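Local atomic coordinates of mandelate racemase/muconate lactonizing enzyme family protein (PDB entry 3TOY), a protein that is of unknown function but belongs to the enolase superfamily, joining an N-terminal capping domain to a calcium-binding beta/alpha-barrel. Residues G303-A308 with L331-T336; D289-D294 with I316-H321; H87-I92 with G124-G129. One frame throughout, in Å; residues are numbered along the deposited sequence. Where two conformers were deposited one is given.

Interaction 1 (G303-A308 with L331-T336). With P4C (O-acetaldehydyl-hexaethylene glycol), chain H.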
loop_
_atom_site.group_PDB
_atom_site.type_symbol
_atom_site.label_atom_id
_atom_site.label_comp_id
_atom_site.label_asym_id
_atom_site.label_seq_id
_atom_site.Cartn_x
_atom_site.Cartn_y
_atom_site.Cartn_z
ATOM N N GLY A 303 14.875 21.184 -19.932
ATOM C CA GLY A 303 14.543 19.927 -19.212
ATOM C C GLY A 303 15.029 19.972 -17.754
ATOM O O GLY A 303 14.302 19.554 -16.822
ATOM N N TRP A 304 16.237 20.486 -17.535
ATOM C CA TRP A 304 16.792 20.622 -16.173
ATOM C C TRP A 304 15.860 21.386 -15.254
ATOM O O TRP A 304 15.618 20.966 -14.097
ATOM C CB TRP A 304 18.158 21.328 -16.205
ATOM C CG TRP A 304 18.756 21.548 -14.859
ATOM C CD1 TRP A 304 18.371 22.455 -13.945
ATOM C CD2 TRP A 304 19.842 20.820 -14.276
ATOM N NE1 TRP A 304 19.141 22.351 -12.813
ATOM C CE2 TRP A 304 20.048 21.344 -12.990
ATOM C CE3 TRP A 304 20.638 19.758 -14.709
ATOM C CZ2 TRP A 304 21.028 20.865 -12.135
ATOM C CZ3 TRP A 304 21.605 19.276 -13.858
ATOM C CH2 TRP A 304 21.806 19.840 -12.591
ATOM N N LEU A 305 15.346 22.524 -15.737
ATOM C CA LEU A 305 14.480 23.363 -14.906
ATOM C C LEU A 305 13.187 22.642 -14.475
ATOM O O LEU A 305 12.699 22.834 -13.346
ATOM C CB LEU A 305 14.160 24.694 -15.609
ATOM C CG LEU A 305 15.378 25.600 -15.833
ATOM C CD1 LEU A 305 14.997 26.753 -16.773
ATOM C CD2 LEU A 305 15.991 26.139 -14.531
ATOM N N ASN A 306 12.621 21.833 -15.355
ATOM C CA ASN A 306 11.462 21.002 -15.018
ATOM C C ASN A 306 11.847 20.055 -13.878
ATOM O O ASN A 306 11.153 19.962 -12.853
ATOM C CB ASN A 306 11.062 20.177 -16.250
ATOM C CG ASN A 306 9.757 19.375 -16.075
ATOM O OD1 ASN A 306 9.561 18.582 -15.122
ATOM N ND2 ASN A 306 8.868 19.535 -17.064
ATOM N N VAL A 307 12.952 19.338 -14.079
ATOM C CA VAL A 307 13.437 18.378 -13.065
ATOM C C VAL A 307 13.791 19.066 -11.727
ATOM O O VAL A 307 13.622 18.490 -10.666
ATOM C CB VAL A 307 14.629 17.514 -13.605
ATOM C CG1 VAL A 307 15.233 16.622 -12.487
ATOM C CG2 VAL A 307 14.146 16.615 -14.754
ATOM N N ALA A 308 14.238 20.314 -11.757
ATOM C CA ALA A 308 14.541 21.018 -10.526
ATOM C C ALA A 308 13.261 21.161 -9.684
ATOM O O ALA A 308 13.324 21.087 -8.463
ATOM C CB ALA A 308 15.124 22.400 -10.817
ATOM N N LEU A 331 22.601 25.189 -11.556
ATOM C CA LEU A 331 22.596 24.894 -10.115
ATOM C C LEU A 331 22.162 26.072 -9.225
ATOM O O LEU A 331 21.442 25.884 -8.232
ATOM C CB LEU A 331 23.921 24.265 -9.690
ATOM C CG LEU A 331 23.960 22.790 -10.072
ATOM C CD1 LEU A 331 25.395 22.237 -10.102
ATOM C CD2 LEU A 331 23.086 21.967 -9.095
ATOM N N PRO A 332 22.563 27.315 -9.583
ATOM C CA PRO A 332 22.149 28.435 -8.741
ATOM C C PRO A 332 20.647 28.692 -8.688
ATOM O O PRO A 332 20.195 29.418 -7.802
ATOM C CB PRO A 332 22.880 29.649 -9.377
ATOM C CG PRO A 332 24.089 29.023 -10.037
ATOM C CD PRO A 332 23.547 27.725 -10.608
ATOM N N VAL A 333 19.872 28.145 -9.632
ATOM C CA VAL A 333 18.420 28.333 -9.600
ATOM C C VAL A 333 17.673 27.026 -9.293
ATOM O O VAL A 333 16.465 26.928 -9.508
ATOM C CB VAL A 333 17.888 28.968 -10.900
ATOM C CG1 VAL A 333 18.461 30.428 -11.046
ATOM C CG2 VAL A 333 18.244 28.095 -12.119
ATOM N N THR A 334 18.413 26.049 -8.782
ATOM C CA THR A 334 17.881 24.711 -8.492
ATOM C C THR A 334 17.629 24.696 -6.981
ATOM O O THR A 334 18.574 24.829 -6.198
ATOM C CB THR A 334 18.900 23.631 -8.865
ATOM O OG1 THR A 334 19.167 23.698 -10.278
ATOM C CG2 THR A 334 18.413 22.185 -8.485
ATOM N N PRO A 335 16.354 24.579 -6.568
ATOM C CA PRO A 335 16.049 24.715 -5.152
ATOM C C PRO A 335 16.861 23.782 -4.272
ATOM O O PRO A 335 17.294 24.193 -3.187
ATOM C CB PRO A 335 14.561 24.366 -5.071
ATOM C CG PRO A 335 14.021 24.807 -6.414
ATOM C CD PRO A 335 15.139 24.413 -7.381
ATOM N N THR A 336 17.081 22.548 -4.716
ATOM C CA THR A 336 17.800 21.577 -3.883
ATOM C C THR A 336 19.244 21.375 -4.324
ATOM O O THR A 336 19.835 20.318 -4.095
ATOM C CB THR A 336 17.085 20.191 -3.834
ATOM O OG1 THR A 336 17.018 19.595 -5.146
ATOM C CG2 THR A 336 15.661 20.365 -3.280
HETATM O O1 P4C H . 11.828 25.364 -11.383
HETATM C C2 P4C H . 13.162 25.682 -11.808
HETATM C C3 P4C H . 13.564 27.085 -11.360
HETATM O O4 P4C H . 13.194 28.053 -12.348
HETATM C C5 P4C H . 14.145 29.129 -12.435
HETATM C C6 P4C H . 13.672 30.235 -13.377
HETATM O O7 P4C H . 13.805 29.825 -14.737
HETATM C C8 P4C H . 13.012 30.553 -15.681
HETATM C C9 P4C H . 12.987 29.760 -16.988
HETATM O O10 P4C H . 11.681 29.214 -17.203
HETATM C C11 P4C H . 11.666 28.108 -18.106
HETATM C C12 P4C H . 10.295 27.436 -18.053
HETATM O O13 P4C H . 10.155 26.639 -16.871
HETATM C C14 P4C H . 9.014 25.775 -16.949
HETATM C C15 P4C H . 8.753 25.140 -15.585
HETATM O O16 P4C H . 9.516 23.937 -15.454
HETATM O O HOH W 1 15.522 21.389 -6.785
#
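Helix residues 303-308 pass the loop 331-336 most closely at Ala308 and Thr334, whose CA atoms are 5.4 Å apart. Thr334 also meets Trp304 by its side chain. Trp304 NE1 donates to Thr334 OG1 at 2.9 Å, with an angle of 167° at the hydrogen. The hydroxyl lies in the indole plane, at the ring edge. CG of Trp304 is anti to the backbone N (chi1 178°), which swings the indole off the helix and presents its N-H to the loop. At the same edge, Leu331 CD2 packs on Trp304 CZ2 at 3.8 Å. The methyl Thr334 CG2 rests on Ala308 CB at 4.0 Å, and Pro335 CD lies beside that same CB. Pro335 also packs on Asn306 of a second subunit. Leu305 reaches the loop with one branch, CD2, which touches Val333 CG2 at 3.8 Å. Its other branch turns to the bound O-acetaldehydyl-hexaethylene glycol, where CD1 is 3.6 Å from C9 of the ligand. The ligand's O1 makes a weak hydrogen bond to Leu305 O. Water 1 bridges the backbones, donating to Ala308 O and accepting from Thr336 N, each at 2.8 Å. Thr334 OG1 in turn donates to Val330 O. The buried hydroxyl therefore links the indole N-H to the end of helix 324-330, and its in-plane bond should limit rotation of the ring.

Interaction 2 (D289-D294 with I316-H321). With ACT (acetate ion), chain F.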
loop_
_atom_site.group_PDB
_atom_site.type_symbol
_atom_site.label_atom_id
_atom_site.label_comp_id
_atom_site.label_asym_id
_atom_site.label_seq_id
_atom_site.Cartn_x
_atom_site.Cartn_y
_atom_site.Cartn_z
ATOM N N ASP A 289 18.158 8.585 -3.324
ATOM C CA ASP A 289 18.086 9.647 -2.337
ATOM C C ASP A 289 18.492 10.957 -2.913
ATOM O O ASP A 289 17.944 11.983 -2.522
ATOM C CB ASP A 289 19.017 9.337 -1.155
ATOM C CG ASP A 289 18.644 8.037 -0.488
ATOM O OD1 ASP A 289 17.544 7.997 0.095
ATOM O OD2 ASP A 289 19.399 7.053 -0.566
ATOM N N PHE A 290 19.479 10.909 -3.816
ATOM C CA PHE A 290 20.016 12.094 -4.479
ATOM C C PHE A 290 19.834 11.854 -5.988
ATOM O O PHE A 290 19.749 10.700 -6.433
ATOM C CB PHE A 290 21.539 12.191 -4.236
ATOM C CG PHE A 290 21.947 12.377 -2.773
ATOM C CD1 PHE A 290 21.057 12.881 -1.832
ATOM C CD2 PHE A 290 23.246 12.089 -2.372
ATOM C CE1 PHE A 290 21.473 13.067 -0.515
ATOM C CE2 PHE A 290 23.664 12.286 -1.057
ATOM C CZ PHE A 290 22.777 12.786 -0.146
ATOM N N ILE A 291 19.854 12.924 -6.790
ATOM C CA ILE A 291 19.911 12.754 -8.241
ATOM C C ILE A 291 20.994 13.680 -8.796
ATOM O O ILE A 291 21.310 14.686 -8.182
ATOM C CB ILE A 291 18.554 13.069 -8.986
ATOM C CG1 ILE A 291 18.075 14.497 -8.702
ATOM C CG2 ILE A 291 17.472 11.980 -8.613
ATOM C CD1 ILE A 291 16.856 14.875 -9.516
ATOM N N MET A 292 21.506 13.319 -9.962
ATOM C CA MET A 292 22.472 14.146 -10.691
ATOM C C MET A 292 22.207 14.068 -12.199
ATOM O O MET A 292 22.860 13.289 -12.918
ATOM C CB MET A 292 23.913 13.705 -10.375
ATOM C CG MET A 292 24.197 12.214 -10.484
ATOM S SD MET A 292 25.883 11.800 -9.934
ATOM C CE MET A 292 26.868 12.296 -11.394
ATOM N N PRO A 293 21.226 14.842 -12.681
ATOM C CA PRO A 293 20.945 14.802 -14.114
ATOM C C PRO A 293 22.169 15.259 -14.929
ATOM O O PRO A 293 23.005 16.007 -14.415
ATOM C CB PRO A 293 19.792 15.791 -14.286
ATOM C CG PRO A 293 19.205 15.977 -12.900
ATOM C CD PRO A 293 20.328 15.756 -11.944
ATOM N N ASP A 294 22.255 14.757 -16.157
ATOM C CA ASP A 294 23.225 15.191 -17.168
ATOM C C ASP A 294 22.475 16.116 -18.116
ATOM O O ASP A 294 21.421 15.750 -18.665
ATOM C CB ASP A 294 23.716 13.946 -17.922
ATOM C CG ASP A 294 24.852 14.249 -18.903
ATOM O OD1 ASP A 294 24.804 15.315 -19.574
ATOM O OD2 ASP A 294 25.772 13.411 -18.988
ATOM N N ILE A 316 14.793 16.006 -2.917
ATOM C CA ILE A 316 15.939 15.249 -3.402
ATOM C C ILE A 316 17.055 16.226 -3.759
ATOM O O ILE A 316 16.921 17.034 -4.695
ATOM C CB ILE A 316 15.574 14.401 -4.632
ATOM C CG1 ILE A 316 14.589 13.300 -4.209
ATOM C CG2 ILE A 316 16.843 13.752 -5.257
ATOM C CD1 ILE A 316 14.148 12.416 -5.356
ATOM N N PRO A 317 18.146 16.191 -2.995
ATOM C CA PRO A 317 19.285 17.037 -3.363
ATOM C C PRO A 317 19.714 16.722 -4.790
ATOM O O PRO A 317 19.893 15.563 -5.138
ATOM C CB PRO A 317 20.376 16.573 -2.401
ATOM C CG PRO A 317 19.583 16.140 -1.171
ATOM C CD PRO A 317 18.411 15.402 -1.775
ATOM N N MET A 318 19.937 17.767 -5.576
ATOM C CA MET A 318 20.192 17.622 -7.010
ATOM C C MET A 318 21.577 18.164 -7.368
ATOM O O MET A 318 21.856 19.334 -7.134
ATOM C CB MET A 318 19.116 18.391 -7.772
ATOM C CG MET A 318 19.183 18.297 -9.284
ATOM S SD MET A 318 17.551 18.790 -9.913
ATOM C CE MET A 318 17.911 19.299 -11.615
ATOM N N SER A 319 22.415 17.288 -7.929
ATOM C CA SER A 319 23.763 17.620 -8.373
ATOM C C SER A 319 23.811 17.563 -9.902
ATOM O O SER A 319 22.801 17.260 -10.537
ATOM C CB SER A 319 24.742 16.613 -7.758
ATOM O OG SER A 319 24.796 16.785 -6.349
ATOM N N SER A 320 24.984 17.829 -10.496
ATOM C CA SER A 320 25.130 17.707 -11.931
ATOM C C SER A 320 26.042 16.555 -12.321
ATOM O O SER A 320 26.895 16.112 -11.545
ATOM C CB SER A 320 25.663 19.032 -12.523
ATOM O OG SER A 320 26.876 19.404 -11.866
ATOM N N HIS A 321 25.843 16.063 -13.542
ATOM C CA HIS A 321 26.780 15.128 -14.126
ATOM C C HIS A 321 27.567 15.799 -15.255
ATOM O O HIS A 321 26.992 16.143 -16.289
ATOM C CB HIS A 321 26.078 13.934 -14.732
ATOM C CG HIS A 321 27.030 12.943 -15.322
ATOM N ND1 HIS A 321 26.970 12.542 -16.638
ATOM C CD2 HIS A 321 28.078 12.287 -14.774
ATOM C CE1 HIS A 321 27.937 11.671 -16.876
ATOM N NE2 HIS A 321 28.618 11.492 -15.757
HETATM C C ACT F . 30.876 8.616 -15.596
HETATM O O ACT F . 30.952 9.870 -15.633
HETATM O OXT ACT F . 30.638 8.106 -14.481
HETATM C CH3 ACT F . 31.058 7.758 -16.818
#
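Ile291 and Met318 form a single parallel beta bridge. Ile291 N donates to Pro317 O at 3.1 Å, and Ser319 N donates to Ile291 O at 2.8 Å. Farther along, His321 N reaches Pro293 O at 3.0 Å, tilted from the carbonyl plane. Met292 CA adds a CA-H...O contact to Ser319 O. On one face, Ile291 CG1 packs against Ile316 CG2 at 3.7 Å, and its CD1 lies against Met318 SD. The extended Met318 chain carries CE on to Pro293 CG. Pro317 CG touches Phe290 CD1 at 3.6 Å. Met292 bends at chi3 (-78°), which brings CE to His321 CD2 at 3.6 Å. At the C-terminal ends, His321 ND1 donates to Asp294 OD2 at 2.8 Å. The carboxylate oxygen is met from above its plane, and the carboxylate and imidazole planes are 62° apart. Helix 300-314 joins the two segments, consistent with a beta-alpha-beta unit of the C-terminal barrel, although 316-321 makes only a single bridge. The other ring nitrogen, His321 NE2, donates to the acetate O at 2.8 Å in a nearly straight bond (172°). The imidazole is thus held at both nitrogens, which fixes its rotation. Lys190 and Asn221 also bind the acetate. A calcium ion held by Asp219, Glu245 and Glu271 lies close to the His321 side chain, which touches Glu271. Segment 289-294 bonds to strand 267-269 on its other side, and Met318 bonds to His338. Asp294 is positioned in turn by the bond from Met296 N to its OD1.

Interaction 3 (H87-I92 with G124-G129). With NI (nickel (II) ion), chain G.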
loop_
_atom_site.group_PDB
_atom_site.type_symbol
_atom_site.label_atom_id
_atom_site.label_comp_id
_atom_site.label_asym_id
_atom_site.label_seq_id
_atom_site.Cartn_x
_atom_site.Cartn_y
_atom_site.Cartn_z
ATOM N N HIS A 87 25.631 14.052 -37.375
ATOM C CA HIS A 87 24.546 13.927 -38.313
ATOM C C HIS A 87 23.224 14.359 -37.724
ATOM O O HIS A 87 22.493 15.107 -38.314
ATOM C CB HIS A 87 24.356 12.471 -38.669
ATOM C CG HIS A 87 25.035 12.029 -39.923
ATOM N ND1 HIS A 87 24.545 12.314 -41.176
ATOM C CD2 HIS A 87 26.118 11.243 -40.115
ATOM C CE1 HIS A 87 25.332 11.768 -42.085
ATOM N NE2 HIS A 87 26.287 11.102 -41.468
ATOM N N LEU A 88 22.912 13.822 -36.556
ATOM C CA LEU A 88 21.627 14.122 -35.936
ATOM C C LEU A 88 21.473 15.607 -35.648
ATOM O O LEU A 88 20.432 16.206 -35.946
ATOM C CB LEU A 88 21.462 13.308 -34.654
ATOM C CG LEU A 88 21.141 11.846 -34.962
ATOM C CD1 LEU A 88 21.356 11.036 -33.702
ATOM C CD2 LEU A 88 19.703 11.674 -35.498
ATOM N N VAL A 89 22.506 16.212 -35.073
ATOM C CA VAL A 89 22.445 17.622 -34.747
ATOM C C VAL A 89 22.247 18.447 -36.029
ATOM O O VAL A 89 21.441 19.369 -36.071
ATOM C CB VAL A 89 23.715 18.091 -34.035
ATOM C CG1 VAL A 89 23.721 19.615 -33.939
ATOM C CG2 VAL A 89 23.818 17.460 -32.629
ATOM N N GLU A 90 22.986 18.094 -37.079
ATOM C CA GLU A 90 22.917 18.857 -38.320
ATOM C C GLU A 90 21.596 18.641 -39.023
ATOM O O GLU A 90 20.985 19.604 -39.507
ATOM C CB GLU A 90 24.137 18.568 -39.220
ATOM C CG GLU A 90 25.392 19.195 -38.615
ATOM C CD GLU A 90 26.580 19.316 -39.570
ATOM O OE1 GLU A 90 26.650 18.548 -40.562
ATOM O OE2 GLU A 90 27.453 20.179 -39.299
ATOM N N ASP A 91 21.131 17.396 -39.033
ATOM C CA ASP A 91 19.848 17.060 -39.634
ATOM C C ASP A 91 18.704 17.783 -38.922
ATOM O O ASP A 91 17.857 18.400 -39.567
ATOM C CB ASP A 91 19.618 15.548 -39.598
ATOM C CG ASP A 91 20.160 14.847 -40.828
ATOM O OD1 ASP A 91 21.007 15.441 -41.528
ATOM O OD2 ASP A 91 19.738 13.702 -41.096
ATOM N N ILE A 92 18.680 17.705 -37.592
ATOM C CA ILE A 92 17.626 18.366 -36.817
ATOM C C ILE A 92 17.746 19.867 -36.975
ATOM O O ILE A 92 16.757 20.562 -37.204
ATOM C CB ILE A 92 17.720 17.989 -35.320
ATOM C CG1 ILE A 92 17.584 16.477 -35.167
ATOM C CG2 ILE A 92 16.676 18.755 -34.508
ATOM C CD1 ILE A 92 17.856 15.966 -33.754
ATOM N N GLY A 124 18.195 12.070 -28.188
ATOM C CA GLY A 124 18.020 12.918 -27.013
ATOM C C GLY A 124 19.224 13.804 -26.705
ATOM O O GLY A 124 19.067 14.938 -26.245
ATOM N N MET A 125 20.425 13.278 -26.927
ATOM C CA MET A 125 21.643 14.059 -26.691
ATOM C C MET A 125 21.754 15.214 -27.681
ATOM O O MET A 125 22.132 16.333 -27.307
ATOM C CB MET A 125 22.871 13.178 -26.790
ATOM C CG MET A 125 22.895 12.027 -25.766
ATOM S SD MET A 125 24.159 10.809 -26.082
ATOM C CE MET A 125 25.608 11.605 -25.406
ATOM N N ALA A 126 21.423 14.927 -28.943
ATOM C CA ALA A 126 21.314 15.973 -29.981
ATOM C C ALA A 126 20.347 17.059 -29.569
ATOM O O ALA A 126 20.679 18.236 -29.591
ATOM C CB ALA A 126 20.869 15.361 -31.289
ATOM N N VAL A 127 19.131 16.649 -29.208
ATOM C CA VAL A 127 18.086 17.561 -28.747
ATOM C C VAL A 127 18.529 18.425 -27.555
ATOM O O VAL A 127 18.301 19.645 -27.530
ATOM C CB VAL A 127 16.791 16.761 -28.401
ATOM C CG1 VAL A 127 15.793 17.637 -27.652
ATOM C CG2 VAL A 127 16.172 16.205 -29.680
ATOM N N SER A 128 19.173 17.796 -26.579
ATOM C CA SER A 128 19.570 18.526 -25.372
ATOM C C SER A 128 20.720 19.461 -25.727
ATOM O O SER A 128 20.818 20.548 -25.186
ATOM C CB SER A 128 20.015 17.561 -24.277
ATOM O OG SER A 128 18.938 16.657 -23.958
ATOM N N GLY A 129 21.581 19.010 -26.641
ATOM C CA GLY A 129 22.724 19.828 -27.068
ATOM C C GLY A 129 22.224 21.097 -27.738
ATOM O O GLY A 129 22.750 22.179 -27.479
HETATM NI NI NI G . 27.827 9.508 -42.136
HETATM O O HOH W 2 29.324 9.515 -43.662
HETATM O O HOH W 3 26.492 8.633 -43.430
HETATM O O HOH W 4 29.428 10.467 -41.072
HETATM O O HOH W 5 28.645 10.285 -43.937
#
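This is a helix-helix crossing in the N-terminal domain, with Ala126 set among Leu88, Val89 and Ile92. The axes of 87-92 and 124-129 approach to 8.9 Å and cross at -57°. The interface is apolar, with no hydrogen bond across it. Ala126 CB is the hub. It touches Leu88 CB at 4.0 Å, Val89 CG2 at 3.9 Å and Ile92 CD1 at 3.9 Å. Val89 CG2, which is anti to the carbonyl carbon, also lies over Ala126 CA. Ile92 keeps an extended chain (chi2 172°), and this carries it toward Val127, where Ile92 CD1 is a loose 4.4 Å from Val127 CG2. The small Ala126 side chain is consistent with the CA atoms of Val89 and Ala126 coming within 5.2 Å. Within 124-129, Ser128 N and Ser128 OG both donate to Gly124 O, from opposite faces of its plane. His87 takes no part in this packing. Its NE2 binds a nickel ion at 2.3 Å, shared with His87 of a fourth subunit, whose Leu80 packs against Leu88. Waters complete the shell, but two of the modelled positions lie too close to be filled together. Around the crossing, Val89 packs on Val32 and Ala34 of strand 29-47, while Ile92 and Val127 meet Met110 of helix 103-113.

How the interactions relate
Interaction 3 comes first along the chain and belongs to the N-terminal domain. Interactions 1 and 2 follow in the C-terminal barrel, where their segments alternate: 289-294, 303-308, 316-321, 331-336. Helix 300-314, which carries one side of interaction 1, is the connection between the two segments of interaction 2. The centres of interactions 1 and 2 are 10 Å apart, and the contacts touch. Met318 packs on Trp304, and Ile316 and Met318 probably bond to Thr336. They are neighbouring parts of the same barrel wall, with helix 300-314 packed over the chain at 289-294 and 316-321. Interaction 3 lies 23 to 24 Å from both, centre to centre, and touches neither. The nickel ion on His87, in segment 87-92, is shared with another subunit, whereas interaction 2 borders a calcium ion.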